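Local coordinates for protein putative acyl-CoA thioester hydrolase HI0827 (Haemophilus influenzae, PDB 1YLI) that probably hydrolyses the thioester bond of acyl-coenzyme A substrates over a broad range, working as a hexamer that binds coenzyme A, at residues B[40-45]-B[117-122]; B[66-71]-B[113-118]. All coordinates share one frame; numbering follows the deposited sequence.

Interaction 1 of 2, residues B[40-45]-B[117-122]; sequences SQMDMG and AVFTFV. With COA (coenzyme A), chain H.
The chi1 of D43 (-170°) swings its carboxylate away from the backbone N, and F119 holds CG anti to its carbonyl carbon (chi1 -76°), which brings carboxylate and ring together where helix 35-54 lies against strand 111-123, the central helix and the curved antiparallel sheet of the hotdog fold. The two side chains cross at about a right angle, and D43 OD1 comes within 3.4 Å of F119 CD2, the carboxylate plane inclined to the ring by 36°. D43 CA also sits over the ring, 4.2 Å from its centroid and off-centre, as a CH-pi contact. The backbone carbon C of M42 lies over one face of this ring, M42 CB packs on F119 CE1 at 3.5 Å, and the methyl CE lies at the edge, in the plane. The bend at the end of the M42 chain carries CE on to A117, 4.0 Å from the methyl CB of that residue. The contact is buried, and both carboxylate oxygens have partners: OD1 is hydrogen-bonded to T60 OG1 and OD2 to the backbone N of G36 of the second subunit, bonds that would hold the rotation of the carboxylate. T120 and V122 line a coenzyme A pocket, V122 CG2 lying 3.3 Å from the ribose oxygen O4B. F121 brings CZ to 3.6 Å from the carbonyl O of D43, which lies near the plane of that ring at its edge.

Interaction 2 of 2, residues B[66-71]-B[113-118]; sequences MNFIKP and CVTDAV. With COA (coenzyme A), chain E.
T115 OG1 gives its hydrogen to N67 O in a short bond of 2.6 Å, joining strand 111-123 of the hotdog sheet to the end of its antiparallel neighbour 58-67. The hydroxyl stands above the carbonyl plane, 36° out of it, and a chi1 of -164° turns OG1 to the side away from the T115 nitrogen. The M66 side chain passes T115 at a slant, its CG 3.2 Å from T115 OG1, and its methyl CE rests on A117 CB. A water bridges the strands here, accepting from N67 N and donating to D116 O. Further on, in the loop, I69 N bonds V114 O at 3.0 Å, nearly straight at 170° and in the carbonyl plane; F68 CA adds a CA-H...O contact to the same oxygen. The F68 ring lies alongside T115, pointing the same way, with V114 CG1 at its edge. I69 extends CD1 to C113 O.

The 66-71 segment also forms a wall of a coenzyme A pocket, with N67 OD1, F68 O and, weakly, I69 O bonded to the ligand. N67 OD1 accepts from the adenine amino group N6A at 2.7 Å, and F68 O takes the pantetheine amide N8P at 3.0 Å. Serines S90 and S91 of the second subunit bind the same coenzyme, so the pocket lies between two chains. K70 is tied elsewhere, in a salt bridge to E110. The thiol end of the ligand runs inward to this contact, S1P lying 3.9 Å from V114 CG1.

The two interactions have centres 13 Å apart and share A117 and V118 on strand 111-123, interaction 2 using its earlier part and interaction 1 its later part. Along the chain, 40-45 of helix 35-54 comes first, then 66-71, which begins in the last residues of strand 58-67 and runs into the following loop, and both contacts finish on strand 111-123. They meet through M42, whose SD is 3.7 Å from T115 CG2 and 3.9 Å from M66 SD, so the helix packs on both neighbouring strands. Each contact touches the second subunit and a different coenzyme A: the common strand therefore runs between two pockets, each of which draws residues from both chains.

Interaction 1 of 2, residues B[40-45]-B[117-122]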
loop_
_atom_site.group_PDB
_atom_site.type_symbol
_atom_site.label_atom_id
_atom_site.label_comp_id
_atom_site.label_asym_id
_atom_site.label_seq_id
_atom_site.Cartn_x
_atom_site.Cartn_y
_atom_site.Cartn_z
ATOM N N SER B 40 -1.254 6.791 14.489
ATOM C CA SER B 40 -2.310 6.242 13.648
ATOM C C SER B 40 -2.935 4.949 14.201
ATOM O O SER B 40 -4.150 4.777 14.170
ATOM C CB SER B 40 -1.775 6.001 12.220
ATOM O OG SER B 40 -2.825 5.604 11.360
ATOM N N GLN B 41 -2.087 4.027 14.634
ATOM C CA GLN B 41 -2.523 2.744 15.183
ATOM C C GLN B 41 -3.327 2.945 16.474
ATOM O O GLN B 41 -4.326 2.259 16.657
ATOM C CB GLN B 41 -1.327 1.855 15.517
ATOM C CG GLN B 41 -0.602 1.315 14.298
ATOM C CD GLN B 41 -1.354 0.139 13.714
ATOM O OE1 GLN B 41 -1.547 -0.890 14.380
ATOM N NE2 GLN B 41 -1.847 0.310 12.506
ATOM N N MET B 42 -2.878 3.881 17.323
ATOM C CA MET B 42 -3.587 4.226 18.564
ATOM C C MET B 42 -5.006 4.732 18.309
ATOM O O MET B 42 -5.953 4.316 18.949
ATOM C CB MET B 42 -2.828 5.300 19.351
ATOM C CG MET B 42 -1.467 4.814 19.889
ATOM S SD MET B 42 -0.503 6.177 20.506
ATOM C CE MET B 42 -1.152 6.166 22.158
ATOM N N ASP B 43 -5.133 5.636 17.358
ATOM C CA ASP B 43 -6.416 6.218 17.027
ATOM C C ASP B 43 -7.384 5.174 16.446
ATOM O O ASP B 43 -8.570 5.133 16.807
ATOM C CB ASP B 43 -6.174 7.339 16.016
ATOM C CG ASP B 43 -7.412 8.198 15.773
ATOM O OD1 ASP B 43 -7.955 8.769 16.732
ATOM O OD2 ASP B 43 -7.826 8.328 14.628
ATOM N N MET B 44 -6.886 4.403 15.468
ATOM C CA MET B 44 -7.637 3.335 14.840
ATOM C C MET B 44 -8.067 2.279 15.868
ATOM O O MET B 44 -9.239 1.840 15.879
ATOM C CB MET B 44 -6.738 2.697 13.754
ATOM C CG MET B 44 -7.415 1.862 12.666
ATOM S SD MET B 44 -7.714 2.751 11.111
ATOM C CE MET B 44 -8.819 4.002 11.693
ATOM N N GLY B 45 -7.140 1.877 16.729
ATOM C CA GLY B 45 -7.414 0.846 17.703
ATOM C C GLY B 45 -8.347 1.389 18.780
ATOM O O GLY B 45 -9.319 0.732 19.114
ATOM N N ALA B 117 -1.737 7.359 25.613
ATOM C CA ALA B 117 -2.414 8.658 25.542
ATOM C C ALA B 117 -3.903 8.452 25.517
ATOM O O ALA B 117 -4.410 7.450 25.019
ATOM C CB ALA B 117 -1.964 9.456 24.268
ATOM N N VAL B 118 -4.598 9.442 26.023
ATOM C CA VAL B 118 -6.052 9.440 25.999
ATOM C C VAL B 118 -6.561 10.115 24.742
ATOM O O VAL B 118 -6.253 11.300 24.458
ATOM C CB VAL B 118 -6.621 10.119 27.268
ATOM C CG1 VAL B 118 -8.150 10.214 27.225
ATOM C CG2 VAL B 118 -6.213 9.301 28.496
ATOM N N PHE B 119 -7.402 9.372 24.040
ATOM C CA PHE B 119 -8.112 9.884 22.896
ATOM C C PHE B 119 -9.539 10.229 23.282
ATOM O O PHE B 119 -10.186 9.457 24.000
ATOM C CB PHE B 119 -8.125 8.825 21.785
ATOM C CG PHE B 119 -6.814 8.694 21.061
ATOM C CD1 PHE B 119 -5.739 8.034 21.653
ATOM C CD2 PHE B 119 -6.649 9.228 19.807
ATOM C CE1 PHE B 119 -4.509 7.932 20.996
ATOM C CE2 PHE B 119 -5.446 9.113 19.152
ATOM C CZ PHE B 119 -4.365 8.458 19.754
ATOM N N THR B 120 -10.026 11.378 22.795
ATOM C CA THR B 120 -11.432 11.715 22.920
ATOM C C THR B 120 -12.147 11.551 21.592
ATOM O O THR B 120 -11.784 12.205 20.594
ATOM C CB THR B 120 -11.644 13.129 23.427
ATOM O OG1 THR B 120 -10.886 13.274 24.625
ATOM C CG2 THR B 120 -13.132 13.351 23.760
ATOM N N PHE B 121 -13.140 10.663 21.587
ATOM C CA PHE B 121 -13.945 10.408 20.408
ATOM C C PHE B 121 -15.352 10.927 20.651
ATOM O O PHE B 121 -15.792 11.060 21.803
ATOM C CB PHE B 121 -14.050 8.919 20.119
ATOM C CG PHE B 121 -12.736 8.234 19.898
ATOM C CD1 PHE B 121 -12.152 8.214 18.630
ATOM C CD2 PHE B 121 -12.101 7.552 20.935
ATOM C CE1 PHE B 121 -10.958 7.560 18.421
ATOM C CE2 PHE B 121 -10.893 6.880 20.726
ATOM C CZ PHE B 121 -10.318 6.902 19.466
ATOM N N VAL B 122 -16.065 11.221 19.562
ATOM C CA VAL B 122 -17.439 11.715 19.639
ATOM C C VAL B 122 -18.298 10.840 18.728
ATOM O O VAL B 122 -17.927 10.585 17.581
ATOM C CB VAL B 122 -17.561 13.198 19.222
ATOM C CG1 VAL B 122 -19.039 13.630 19.168
ATOM C CG2 VAL B 122 -16.835 14.116 20.203
HETATM N N1A COA H . -11.643 18.371 23.592
HETATM C C2A COA H . -12.269 17.400 24.351
HETATM N N3A COA H . -13.633 17.201 24.184
HETATM C C4A COA H . -14.340 17.934 23.264
HETATM C C5A COA H . -13.707 18.909 22.503
HETATM C C6A COA H . -12.351 19.120 22.666
HETATM N N6A COA H . -11.727 19.903 21.787
HETATM N N7A COA H . -14.610 19.488 21.678
HETATM C C8A COA H . -15.811 18.916 21.915
HETATM N N9A COA H . -15.662 17.957 22.888
HETATM C C1B COA H . -16.734 17.139 23.438
HETATM C C2B COA H . -17.842 17.983 24.070
HETATM O O2B COA H . -17.592 18.295 25.417
HETATM C C3B COA H . -19.084 17.128 23.867
HETATM O O3B COA H . -19.185 16.240 24.954
HETATM P P3B COA H . -20.486 15.498 25.525
HETATM O O7A COA H . -21.017 16.381 26.600
HETATM O O8A COA H . -20.038 14.201 26.135
HETATM O O9A COA H . -21.536 15.207 24.480
HETATM C C4B COA H . -18.762 16.371 22.580
HETATM O O4B COA H . -17.363 16.516 22.349
HETATM C C5B COA H . -19.552 16.916 21.390
HETATM O O5B COA H . -19.368 18.321 21.334
HETATM P P1A COA H . -20.477 19.282 20.699
HETATM O O1A COA H . -20.279 20.677 21.259
HETATM O O2A COA H . -21.872 18.771 20.965
HETATM O O3A COA H . -20.212 19.284 19.108
HETATM P P2A COA H . -19.051 20.213 18.483
HETATM O O4A COA H . -18.108 20.616 19.602
HETATM O O5A COA H . -19.603 21.405 17.763
HETATM O O6A COA H . -18.286 19.251 17.465
HETATM C CBP COA H . -17.711 17.308 16.348
HETATM C CCP COA H . -18.036 17.886 17.714
HETATM C CDP COA H . -17.189 15.901 16.531
HETATM C CEP COA H . -19.017 17.198 15.566
HETATM C CAP COA H . -16.686 18.218 15.611
HETATM O OAP COA H . -15.705 18.829 16.440
HETATM C C9P COA H . -16.053 17.633 14.365
HETATM O O9P COA H . -16.867 17.112 13.350
HETATM N N8P COA H . -14.732 17.640 14.263
HETATM C C7P COA H . -14.050 16.848 13.246
HETATM C C6P COA H . -13.704 15.477 13.786
HETATM C C5P COA H . -12.894 14.693 12.787
HETATM O O5P COA H . -13.342 14.453 11.652
HETATM N N4P COA H . -11.695 14.283 13.235
HETATM C C3P COA H . -10.775 13.415 12.524
HETATM C C2P COA H . -10.067 14.064 11.332
HETATM S S1P COA H . -10.212 15.863 11.262
#

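Interaction 2 of 2, residues B[66-71]-B[113-118]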
loop_
_atom_site.group_PDB
_atom_site.type_symbol
_atom_site.label_atom_id
_atom_site.label_comp_id
_atom_site.label_asym_id
_atom_site.label_seq_id
_atom_site.Cartn_x
_atom_site.Cartn_y
_atom_site.Cartn_z
ATOM N N MET B 66 1.839 13.151 24.331
ATOM C CA MET B 66 2.403 11.808 24.301
ATOM C C MET B 66 3.917 11.903 24.300
ATOM O O MET B 66 4.423 12.777 23.631
ATOM C CB MET B 66 2.062 11.252 22.905
ATOM C CG MET B 66 1.496 9.989 22.910
ATOM S SD MET B 66 1.057 9.659 21.202
ATOM C CE MET B 66 -0.403 10.690 20.987
ATOM N N ASN B 67 4.651 10.977 24.938
ATOM C CA ASN B 67 6.143 10.856 24.767
ATOM C C ASN B 67 6.386 9.461 24.219
ATOM O O ASN B 67 5.610 8.552 24.502
ATOM C CB ASN B 67 6.942 10.937 26.088
ATOM C CG ASN B 67 6.828 12.278 26.789
ATOM O OD1 ASN B 67 7.225 13.316 26.245
ATOM N ND2 ASN B 67 6.346 12.262 28.038
ATOM N N PHE B 68 7.450 9.282 23.433
ATOM C CA PHE B 68 7.810 7.946 22.895
ATOM C C PHE B 68 9.141 7.599 23.585
ATOM O O PHE B 68 10.166 8.239 23.328
ATOM C CB PHE B 68 7.935 7.969 21.338
ATOM C CG PHE B 68 6.668 8.426 20.636
ATOM C CD1 PHE B 68 5.660 7.528 20.351
ATOM C CD2 PHE B 68 6.455 9.763 20.359
ATOM C CE1 PHE B 68 4.483 7.939 19.731
ATOM C CE2 PHE B 68 5.261 10.200 19.768
ATOM C CZ PHE B 68 4.279 9.294 19.478
ATOM N N ILE B 69 9.130 6.591 24.450
ATOM C CA ILE B 69 10.312 6.343 25.265
ATOM C C ILE B 69 11.387 5.460 24.627
ATOM O O ILE B 69 12.558 5.578 24.982
ATOM C CB ILE B 69 9.978 5.799 26.671
ATOM C CG1 ILE B 69 9.301 4.420 26.594
ATOM C CG2 ILE B 69 9.174 6.819 27.480
ATOM C CD1 ILE B 69 9.632 3.511 27.832
ATOM N N LYS B 70 10.985 4.591 23.694
ATOM C CA LYS B 70 11.885 3.615 23.105
ATOM C C LYS B 70 11.488 3.393 21.644
ATOM O O LYS B 70 10.302 3.448 21.331
ATOM C CB LYS B 70 11.816 2.282 23.883
ATOM C CG LYS B 70 12.655 2.265 25.184
ATOM C CD LYS B 70 12.579 0.911 25.935
ATOM C CE LYS B 70 13.360 -0.231 25.174
ATOM N NZ LYS B 70 13.777 -1.430 26.041
ATOM N N PRO B 71 12.484 3.170 20.754
ATOM C CA PRO B 71 12.193 2.961 19.333
ATOM C C PRO B 71 11.561 1.591 19.051
ATOM O O PRO B 71 11.574 0.721 19.924
ATOM C CB PRO B 71 13.565 3.071 18.682
ATOM C CG PRO B 71 14.552 2.734 19.784
ATOM C CD PRO B 71 13.937 3.156 21.037
ATOM N N CYS B 113 6.580 -0.779 27.102
ATOM C CA CYS B 113 5.552 0.169 26.723
ATOM C C CYS B 113 6.213 1.393 26.076
ATOM O O CYS B 113 7.005 2.063 26.709
ATOM C CB CYS B 113 4.745 0.563 27.955
ATOM S SG CYS B 113 3.416 1.705 27.544
ATOM N N VAL B 114 5.896 1.651 24.811
ATOM C CA VAL B 114 6.421 2.756 24.010
ATOM C C VAL B 114 5.787 4.083 24.375
ATOM O O VAL B 114 6.487 5.084 24.602
ATOM C CB VAL B 114 6.165 2.474 22.515
ATOM C CG1 VAL B 114 6.486 3.664 21.633
ATOM C CG2 VAL B 114 7.036 1.332 22.136
ATOM N N THR B 115 4.455 4.073 24.444
ATOM C CA THR B 115 3.719 5.293 24.749
ATOM C C THR B 115 2.325 4.971 25.266
ATOM O O THR B 115 1.905 3.826 25.235
ATOM C CB THR B 115 3.625 6.210 23.504
ATOM O OG1 THR B 115 3.239 7.526 23.937
ATOM C CG2 THR B 115 2.659 5.679 22.430
ATOM N N ASP B 116 1.632 5.984 25.751
ATOM C CA ASP B 116 0.177 5.913 25.962
ATOM C C ASP B 116 -0.428 7.305 25.838
ATOM O O ASP B 116 0.287 8.319 25.972
ATOM C CB ASP B 116 -0.215 5.258 27.326
ATOM C CG ASP B 116 0.379 5.968 28.554
ATOM O OD1 ASP B 116 0.050 7.137 28.804
ATOM O OD2 ASP B 116 1.123 5.338 29.336
ATOM N N ALA B 117 -1.737 7.359 25.613
ATOM C CA ALA B 117 -2.414 8.658 25.542
ATOM C C ALA B 117 -3.903 8.452 25.517
ATOM O O ALA B 117 -4.410 7.450 25.019
ATOM C CB ALA B 117 -1.964 9.456 24.268
ATOM N N VAL B 118 -4.598 9.442 26.023
ATOM C CA VAL B 118 -6.052 9.440 25.999
ATOM C C VAL B 118 -6.561 10.115 24.742
ATOM O O VAL B 118 -6.253 11.300 24.458
ATOM C CB VAL B 118 -6.621 10.119 27.268
ATOM C CG1 VAL B 118 -8.150 10.214 27.225
ATOM C CG2 VAL B 118 -6.213 9.301 28.496
HETATM N N1A COA E . 10.054 15.837 25.680
HETATM C C2A COA E . 10.826 16.810 25.095
HETATM N N3A COA E . 12.178 16.646 25.018
HETATM C C4A COA E . 12.724 15.507 25.495
HETATM C C5A COA E . 11.953 14.528 26.096
HETATM C C6A COA E . 10.588 14.691 26.175
HETATM N N6A COA E . 9.812 13.846 26.838
HETATM N N7A COA E . 12.760 13.543 26.513
HETATM C C8A COA E . 14.027 13.877 26.165
HETATM N N9A COA E . 14.015 15.099 25.545
HETATM C C1B COA E . 15.166 15.837 24.995
HETATM C C2B COA E . 16.269 16.070 26.014
HETATM O O2B COA E . 16.021 17.136 26.903
HETATM C C3B COA E . 17.435 16.321 25.079
HETATM O O3B COA E . 17.340 17.616 24.523
HETATM P P3B COA E . 18.604 18.475 24.031
HETATM O O7A COA E . 19.160 19.112 25.295
HETATM O O8A COA E . 18.213 19.544 23.067
HETATM O O9A COA E . 19.699 17.596 23.484
HETATM C C4B COA E . 17.155 15.345 23.945
HETATM O O4B COA E . 15.787 15.048 24.024
HETATM C C5B COA E . 18.001 14.079 24.056
HETATM O O5B COA E . 17.891 13.595 25.382
HETATM P P1A COA E . 18.936 12.497 25.864
HETATM O O1A COA E . 19.044 12.534 27.368
HETATM O O2A COA E . 20.252 12.676 25.146
HETATM O O3A COA E . 18.416 11.083 25.279
HETATM P P2A COA E . 17.364 10.176 26.047
HETATM O O4A COA E . 16.563 11.188 26.839
HETATM O O5A COA E . 18.018 9.121 26.913
HETATM O O6A COA E . 16.554 9.533 24.818
HETATM C CBP COA E . 15.500 9.395 22.701
HETATM C CCP COA E . 15.940 10.327 23.816
HETATM C CDP COA E . 14.555 10.190 21.778
HETATM C CEP COA E . 16.790 8.995 21.990
HETATM C CAP COA E . 14.766 8.171 23.299
HETATM O OAP COA E . 13.777 8.689 24.157
HETATM C C9P COA E . 14.118 7.338 22.213
HETATM O O9P COA E . 14.941 6.584 21.347
HETATM N N8P COA E . 12.785 7.379 22.091
HETATM C C7P COA E . 12.054 6.753 20.988
HETATM C C6P COA E . 12.099 7.634 19.751
HETATM C C5P COA E . 11.398 6.973 18.593
HETATM O O5P COA E . 11.937 6.017 18.014
HETATM N N4P COA E . 10.234 7.528 18.235
HETATM C C3P COA E . 9.483 7.099 17.073
HETATM C C2P COA E . 8.120 6.563 17.469
HETATM S S1P COA E . 8.287 5.060 18.444
HETATM O O HOH W 1 3.110 9.297 26.907
#